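Local coordinates for membrane-fusion protein (PDB 5XU0) that probably serves as the membrane-fusion subunit of a MacAB-like efflux pump, assembling with copies of itself into a channel for exported substrates, at residues K207-K221 / K238-L252. The protein carries 2 engineered substitutions. Residues are numbered along the deposited sequence; the frame is centred on the assembly and turned at random.
Sequences KKWTGKLSYISDYPK and KYPYTIDVTGEVGDL
Trp-209 turns its indole away from its own carbonyl carbon (chi1 -68°), while Leu-252 carries CG anti to its backbone N (chi1 179°), and these two rotations bring a leucine methyl over an aromatic face. The result is a CH-pi contact, with CD1 of Leu-252 3.7 Å from the centroid of the six-membered ring of Trp-209 and 16° off its normal. The backbone N of Gly-250 lies in the ring plane, at the indole edge, and Phe-199 of strand 196-201 meets the same indole with its ring only slightly inclined. Nearer the middle of the strands, CD2 of Leu-213 reaches CG2 of Ile-243 at 3.5 Å, on the face that also carries Tyr-241 and Val-245. Strands 207-216 and 239-246 are antiparallel neighbours in the closed six-stranded beta-barrel of this adaptor, and they illustrate how a strand pair absorbs an extra residue. Lys-212 and Asp-244 form a hydrogen-bonded pair, N of Lys-212 standing 3.1 Å from O of Asp-244. Beyond the non-hydrogen-bonded pair of Leu-213 and Ile-243, Ser-214 and Tyr-215 both face Thr-242 in a classic beta bulge. The carbonyl O of Thr-242 therefore accepts two backbone bonds, from N of Ser-214 at 3.2 Å and from N of Tyr-215 at 3.0 Å, and N of Thr-242 returns a bond to O of Tyr-215. The hydroxyl OG1 of Thr-242 meets the edge of the Tyr-215 ring in its plane. Past the bulge, N of Ser-217 bonds O of Pro-240 at 3.1 Å. Further along, in the loop that follows strand 207-216, the Pro-220 ring lies alongside the phenol of Tyr-239, CB of Pro-220 to CE1 of Tyr-239 3.6 Å, and the Tyr-239 hydroxyl is hydrogen-bonded to the backbone O of Gln-254 of a neighbouring subunit.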
loop_
_atom_site.group_PDB
_atom_site.type_symbol
_atom_site.label_atom_id
_atom_site.label_comp_id
_atom_site.label_asym_id
_atom_site.label_seq_id
_atom_site.Cartn_x
_atom_site.Cartn_y
_atom_site.Cartn_z
ATOM N N LYS B 207 -51.831 5.677 7.311
ATOM C CA LYS B 207 -51.138 6.947 7.148
ATOM C C LYS B 207 -50.548 7.055 5.750
ATOM O O LYS B 207 -50.085 6.062 5.181
ATOM C CB LYS B 207 -50.044 7.105 8.206
ATOM C CG LYS B 207 -50.590 7.222 9.626
ATOM C CD LYS B 207 -49.500 7.507 10.653
ATOM C CE LYS B 207 -48.358 8.333 10.073
ATOM N NZ LYS B 207 -48.432 9.766 10.476
ATOM N N LYS B 208 -50.572 8.270 5.200
ATOM C CA LYS B 208 -50.156 8.519 3.828
ATOM C C LYS B 208 -49.263 9.754 3.783
ATOM O O LYS B 208 -49.322 10.613 4.666
ATOM C CB LYS B 208 -51.379 8.700 2.915
ATOM C CG LYS B 208 -52.495 7.687 3.174
ATOM C CD LYS B 208 -53.839 8.151 2.638
ATOM C CE LYS B 208 -53.880 8.083 1.123
ATOM N NZ LYS B 208 -54.340 6.750 0.644
ATOM N N TRP B 209 -48.434 9.838 2.742
ATOM C CA TRP B 209 -47.510 10.952 2.566
ATOM C C TRP B 209 -47.587 11.490 1.145
ATOM O O TRP B 209 -48.183 10.884 0.250
ATOM C CB TRP B 209 -46.060 10.552 2.866
ATOM C CG TRP B 209 -45.785 10.235 4.292
ATOM C CD1 TRP B 209 -45.389 11.104 5.265
ATOM C CD2 TRP B 209 -45.867 8.948 4.910
ATOM N NE1 TRP B 209 -45.225 10.438 6.455
ATOM C CE2 TRP B 209 -45.513 9.112 6.263
ATOM C CE3 TRP B 209 -46.211 7.672 4.452
ATOM C CZ2 TRP B 209 -45.494 8.047 7.162
ATOM C CZ3 TRP B 209 -46.191 6.618 5.345
ATOM C CH2 TRP B 209 -45.835 6.813 6.685
ATOM N N THR B 210 -46.951 12.642 0.948
ATOM C CA THR B 210 -46.839 13.287 -0.349
ATOM C C THR B 210 -45.377 13.639 -0.603
ATOM O O THR B 210 -44.532 13.564 0.293
ATOM C CB THR B 210 -47.721 14.542 -0.427
ATOM O OG1 THR B 210 -47.405 15.279 -1.615
ATOM C CG2 THR B 210 -47.506 15.424 0.793
ATOM N N GLY B 211 -45.083 14.020 -1.841
ATOM C CA GLY B 211 -43.721 14.347 -2.226
ATOM C C GLY B 211 -43.675 14.780 -3.675
ATOM O O GLY B 211 -44.690 14.780 -4.380
ATOM N N LYS B 212 -42.470 15.147 -4.117
ATOM C CA LYS B 212 -42.257 15.691 -5.453
ATOM C C LYS B 212 -41.041 15.053 -6.112
ATOM O O LYS B 212 -39.997 14.886 -5.479
ATOM C CB LYS B 212 -42.052 17.216 -5.422
ATOM C CG LYS B 212 -43.203 18.058 -4.872
ATOM C CD LYS B 212 -42.753 19.518 -4.740
ATOM C CE LYS B 212 -43.164 20.153 -3.417
ATOM N NZ LYS B 212 -42.295 21.311 -3.060
ATOM N N LEU B 213 -41.173 14.737 -7.401
ATOM C CA LEU B 213 -40.065 14.209 -8.195
ATOM C C LEU B 213 -39.016 15.298 -8.388
ATOM O O LEU B 213 -39.274 16.306 -9.053
ATOM C CB LEU B 213 -40.579 13.711 -9.543
ATOM C CG LEU B 213 -40.512 12.224 -9.886
ATOM C CD1 LEU B 213 -40.885 12.032 -11.339
ATOM C CD2 LEU B 213 -39.131 11.652 -9.628
ATOM N N SER B 214 -37.823 15.097 -7.822
ATOM C CA SER B 214 -36.781 16.110 -7.892
ATOM C C SER B 214 -35.575 15.718 -8.732
ATOM O O SER B 214 -34.881 16.614 -9.224
ATOM C CB SER B 214 -36.297 16.484 -6.484
ATOM O OG SER B 214 -35.413 15.504 -5.970
ATOM N N TYR B 215 -35.292 14.426 -8.910
ATOM C CA TYR B 215 -34.141 14.073 -9.736
ATOM C C TYR B 215 -34.389 12.773 -10.491
ATOM O O TYR B 215 -34.715 11.745 -9.887
ATOM C CB TYR B 215 -32.873 13.976 -8.879
ATOM C CG TYR B 215 -31.714 13.250 -9.524
ATOM C CD1 TYR B 215 -31.239 12.062 -8.989
ATOM C CD2 TYR B 215 -31.088 13.754 -10.661
ATOM C CE1 TYR B 215 -30.177 11.390 -9.565
ATOM C CE2 TYR B 215 -30.021 13.086 -11.246
ATOM C CZ TYR B 215 -29.572 11.904 -10.691
ATOM O OH TYR B 215 -28.514 11.229 -11.259
ATOM N N ILE B 216 -34.223 12.839 -11.815
ATOM C CA ILE B 216 -34.348 11.702 -12.723
ATOM C C ILE B 216 -33.064 11.623 -13.539
ATOM O O ILE B 216 -32.734 12.565 -14.270
ATOM C CB ILE B 216 -35.563 11.835 -13.657
ATOM C CG1 ILE B 216 -36.870 11.675 -12.879
ATOM C CG2 ILE B 216 -35.480 10.821 -14.788
ATOM C CD1 ILE B 216 -38.085 12.146 -13.651
ATOM N N SER B 217 -32.353 10.503 -13.431
ATOM C CA SER B 217 -31.027 10.387 -14.026
ATOM C C SER B 217 -31.119 9.999 -15.497
ATOM O O SER B 217 -31.720 8.976 -15.846
ATOM C CB SER B 217 -30.186 9.365 -13.269
ATOM O OG SER B 217 -28.884 9.277 -13.824
ATOM N N ASP B 218 -30.511 10.822 -16.356
ATOM C CA ASP B 218 -30.268 10.471 -17.751
ATOM C C ASP B 218 -29.352 9.268 -17.902
ATOM O O ASP B 218 -29.375 8.622 -18.954
ATOM C CB ASP B 218 -29.642 11.654 -18.497
ATOM C CG ASP B 218 -30.658 12.474 -19.257
ATOM O OD1 ASP B 218 -31.872 12.340 -18.986
ATOM O OD2 ASP B 218 -30.233 13.262 -20.130
ATOM N N TYR B 219 -28.562 8.951 -16.878
ATOM C CA TYR B 219 -27.456 8.021 -17.017
ATOM C C TYR B 219 -27.791 6.712 -16.326
ATOM O O TYR B 219 -28.087 6.719 -15.121
ATOM C CB TYR B 219 -26.192 8.630 -16.421
ATOM C CG TYR B 219 -24.988 7.732 -16.459
ATOM C CD1 TYR B 219 -24.567 7.058 -15.322
ATOM C CD2 TYR B 219 -24.263 7.562 -17.631
ATOM C CE1 TYR B 219 -23.460 6.234 -15.351
ATOM C CE2 TYR B 219 -23.154 6.739 -17.671
ATOM C CZ TYR B 219 -22.757 6.079 -16.527
ATOM O OH TYR B 219 -21.655 5.257 -16.553
ATOM N N PRO B 220 -27.752 5.577 -17.021
ATOM C CA PRO B 220 -28.118 4.309 -16.382
ATOM C C PRO B 220 -27.054 3.842 -15.402
ATOM O O PRO B 220 -25.855 4.050 -15.605
ATOM C CB PRO B 220 -28.241 3.344 -17.566
ATOM C CG PRO B 220 -27.293 3.896 -18.585
ATOM C CD PRO B 220 -27.308 5.397 -18.416
ATOM N N LYS B 221 -27.512 3.211 -14.320
ATOM C CA LYS B 221 -26.603 2.552 -13.389
ATOM C C LYS B 221 -25.790 1.511 -14.151
ATOM O O LYS B 221 -26.341 0.743 -14.945
ATOM C CB LYS B 221 -27.408 1.924 -12.235
ATOM C CG LYS B 221 -26.644 1.228 -11.082
ATOM C CD LYS B 221 -27.518 0.672 -9.954
ATOM C CE LYS B 221 -26.647 -0.008 -8.898
ATOM N NZ LYS B 221 -27.435 -0.570 -7.770
ATOM N N LYS B 238 -31.673 0.417 -15.851
ATOM C CA LYS B 238 -32.412 1.064 -14.775
ATOM C C LYS B 238 -31.757 2.390 -14.411
ATOM O O LYS B 238 -30.533 2.459 -14.251
ATOM C CB LYS B 238 -32.489 0.142 -13.556
ATOM C CG LYS B 238 -33.248 -1.156 -13.827
ATOM C CD LYS B 238 -34.733 -1.006 -13.513
ATOM C CE LYS B 238 -35.612 -1.759 -14.509
ATOM N NZ LYS B 238 -34.920 -2.922 -15.128
ATOM N N TYR B 239 -32.578 3.435 -14.270
ATOM C CA TYR B 239 -32.103 4.793 -14.037
ATOM C C TYR B 239 -32.527 5.278 -12.661
ATOM O O TYR B 239 -33.721 5.235 -12.348
ATOM C CB TYR B 239 -32.655 5.741 -15.106
ATOM C CG TYR B 239 -32.417 5.275 -16.520
ATOM C CD1 TYR B 239 -31.325 5.732 -17.242
ATOM C CD2 TYR B 239 -33.281 4.380 -17.134
ATOM C CE1 TYR B 239 -31.100 5.310 -18.534
ATOM C CE2 TYR B 239 -33.062 3.949 -18.427
ATOM C CZ TYR B 239 -31.972 4.419 -19.122
ATOM O OH TYR B 239 -31.749 3.997 -20.412
ATOM N N PRO B 240 -31.615 5.768 -11.828
ATOM C CA PRO B 240 -32.004 6.166 -10.468
ATOM C C PRO B 240 -32.835 7.442 -10.446
ATOM O O PRO B 240 -32.606 8.375 -11.218
ATOM C CB PRO B 240 -30.657 6.369 -9.765
ATOM C CG PRO B 240 -29.716 6.726 -10.858
ATOM C CD PRO B 240 -30.178 5.982 -12.082
ATOM N N TYR B 241 -33.818 7.466 -9.543
ATOM C CA TYR B 241 -34.656 8.630 -9.280
ATOM C C TYR B 241 -34.674 8.890 -7.780
ATOM O O TYR B 241 -34.544 7.962 -6.966
ATOM C CB TYR B 241 -36.102 8.429 -9.752
ATOM C CG TYR B 241 -36.907 7.643 -8.745
ATOM C CD1 TYR B 241 -36.834 6.267 -8.720
ATOM C CD2 TYR B 241 -37.718 8.271 -7.805
ATOM C CE1 TYR B 241 -37.539 5.527 -7.806
ATOM C CE2 TYR B 241 -38.428 7.531 -6.873
ATOM C CZ TYR B 241 -38.332 6.154 -6.879
ATOM O OH TYR B 241 -39.033 5.396 -5.972
ATOM N N THR B 242 -34.858 10.161 -7.418
ATOM C CA THR B 242 -35.014 10.544 -6.020
ATOM C C THR B 242 -36.108 11.600 -5.931
ATOM O O THR B 242 -36.137 12.542 -6.736
ATOM C CB THR B 242 -33.718 11.137 -5.405
ATOM O OG1 THR B 242 -33.524 12.452 -5.928
ATOM C CG2 THR B 242 -32.485 10.349 -5.778
ATOM N N ILE B 243 -37.004 11.441 -4.952
ATOM C CA ILE B 243 -38.025 12.445 -4.681
ATOM C C ILE B 243 -37.877 12.929 -3.242
ATOM O O ILE B 243 -37.493 12.174 -2.335
ATOM C CB ILE B 243 -39.467 11.933 -4.936
ATOM C CG1 ILE B 243 -40.016 11.199 -3.714
ATOM C CG2 ILE B 243 -39.536 11.043 -6.163
ATOM C CD1 ILE B 243 -41.355 10.541 -3.932
ATOM N N ASP B 244 -38.184 14.215 -3.050
ATOM C CA ASP B 244 -38.148 14.873 -1.750
ATOM C C ASP B 244 -39.540 14.825 -1.135
ATOM O O ASP B 244 -40.514 15.263 -1.761
ATOM C CB ASP B 244 -37.686 16.326 -1.883
ATOM C CG ASP B 244 -36.412 16.467 -2.692
ATOM O OD1 ASP B 244 -35.532 17.264 -2.298
ATOM O OD2 ASP B 244 -36.288 15.771 -3.717
ATOM N N VAL B 245 -39.635 14.302 0.089
ATOM C CA VAL B 245 -40.927 14.227 0.759
ATOM C C VAL B 245 -41.375 15.626 1.156
ATOM O O VAL B 245 -40.559 16.496 1.488
ATOM C CB VAL B 245 -40.868 13.290 1.978
ATOM C CG1 VAL B 245 -40.125 12.019 1.627
ATOM C CG2 VAL B 245 -40.221 13.979 3.169
ATOM N N THR B 246 -42.679 15.857 1.093
ATOM C CA THR B 246 -43.247 17.164 1.361
ATOM C C THR B 246 -44.332 17.015 2.414
ATOM O O THR B 246 -44.833 15.915 2.667
ATOM C CB THR B 246 -43.825 17.802 0.090
ATOM O OG1 THR B 246 -44.995 17.083 -0.317
ATOM C CG2 THR B 246 -42.800 17.757 -1.033
ATOM N N GLY B 247 -44.694 18.135 3.025
ATOM C CA GLY B 247 -45.679 18.099 4.081
ATOM C C GLY B 247 -45.150 17.426 5.338
ATOM O O GLY B 247 -43.953 17.188 5.514
ATOM N N GLU B 248 -46.092 17.107 6.219
ATOM C CA GLU B 248 -45.759 16.570 7.531
ATOM C C GLU B 248 -45.168 15.173 7.403
ATOM O O GLU B 248 -45.808 14.264 6.862
ATOM C CB GLU B 248 -47.004 16.547 8.412
ATOM C CG GLU B 248 -46.717 16.610 9.898
ATOM C CD GLU B 248 -47.909 16.192 10.733
ATOM O OE1 GLU B 248 -49.008 16.751 10.528
ATOM O OE2 GLU B 248 -47.747 15.303 11.595
ATOM N N VAL B 249 -43.944 15.003 7.891
ATOM C CA VAL B 249 -43.349 13.682 8.050
ATOM C C VAL B 249 -43.670 13.198 9.459
ATOM O O VAL B 249 -43.340 13.863 10.447
ATOM C CB VAL B 249 -41.833 13.713 7.796
ATOM C CG1 VAL B 249 -41.180 14.882 8.529
ATOM C CG2 VAL B 249 -41.197 12.393 8.205
ATOM N N GLY B 250 -44.342 12.056 9.553
ATOM C CA GLY B 250 -44.742 11.541 10.846
ATOM C C GLY B 250 -43.678 10.664 11.465
ATOM O O GLY B 250 -42.494 11.013 11.454
ATOM N N ASP B 251 -44.085 9.515 12.002
ATOM C CA ASP B 251 -43.130 8.525 12.484
ATOM C C ASP B 251 -42.597 7.721 11.304
ATOM O O ASP B 251 -42.494 6.491 11.364
ATOM C CB ASP B 251 -43.776 7.621 13.536
ATOM C CG ASP B 251 -44.436 8.412 14.651
ATOM O OD1 ASP B 251 -43.725 9.166 15.351
ATOM O OD2 ASP B 251 -45.666 8.283 14.826
ATOM N N LEU B 252 -42.268 8.428 10.224
ATOM C CA LEU B 252 -41.672 7.852 9.025
ATOM C C LEU B 252 -40.158 7.876 9.186
ATOM O O LEU B 252 -39.548 8.951 9.215
ATOM C CB LEU B 252 -42.098 8.641 7.791
ATOM C CG LEU B 252 -41.556 8.207 6.428
ATOM C CD1 LEU B 252 -42.268 6.955 5.920
ATOM C CD2 LEU B 252 -41.660 9.353 5.425
#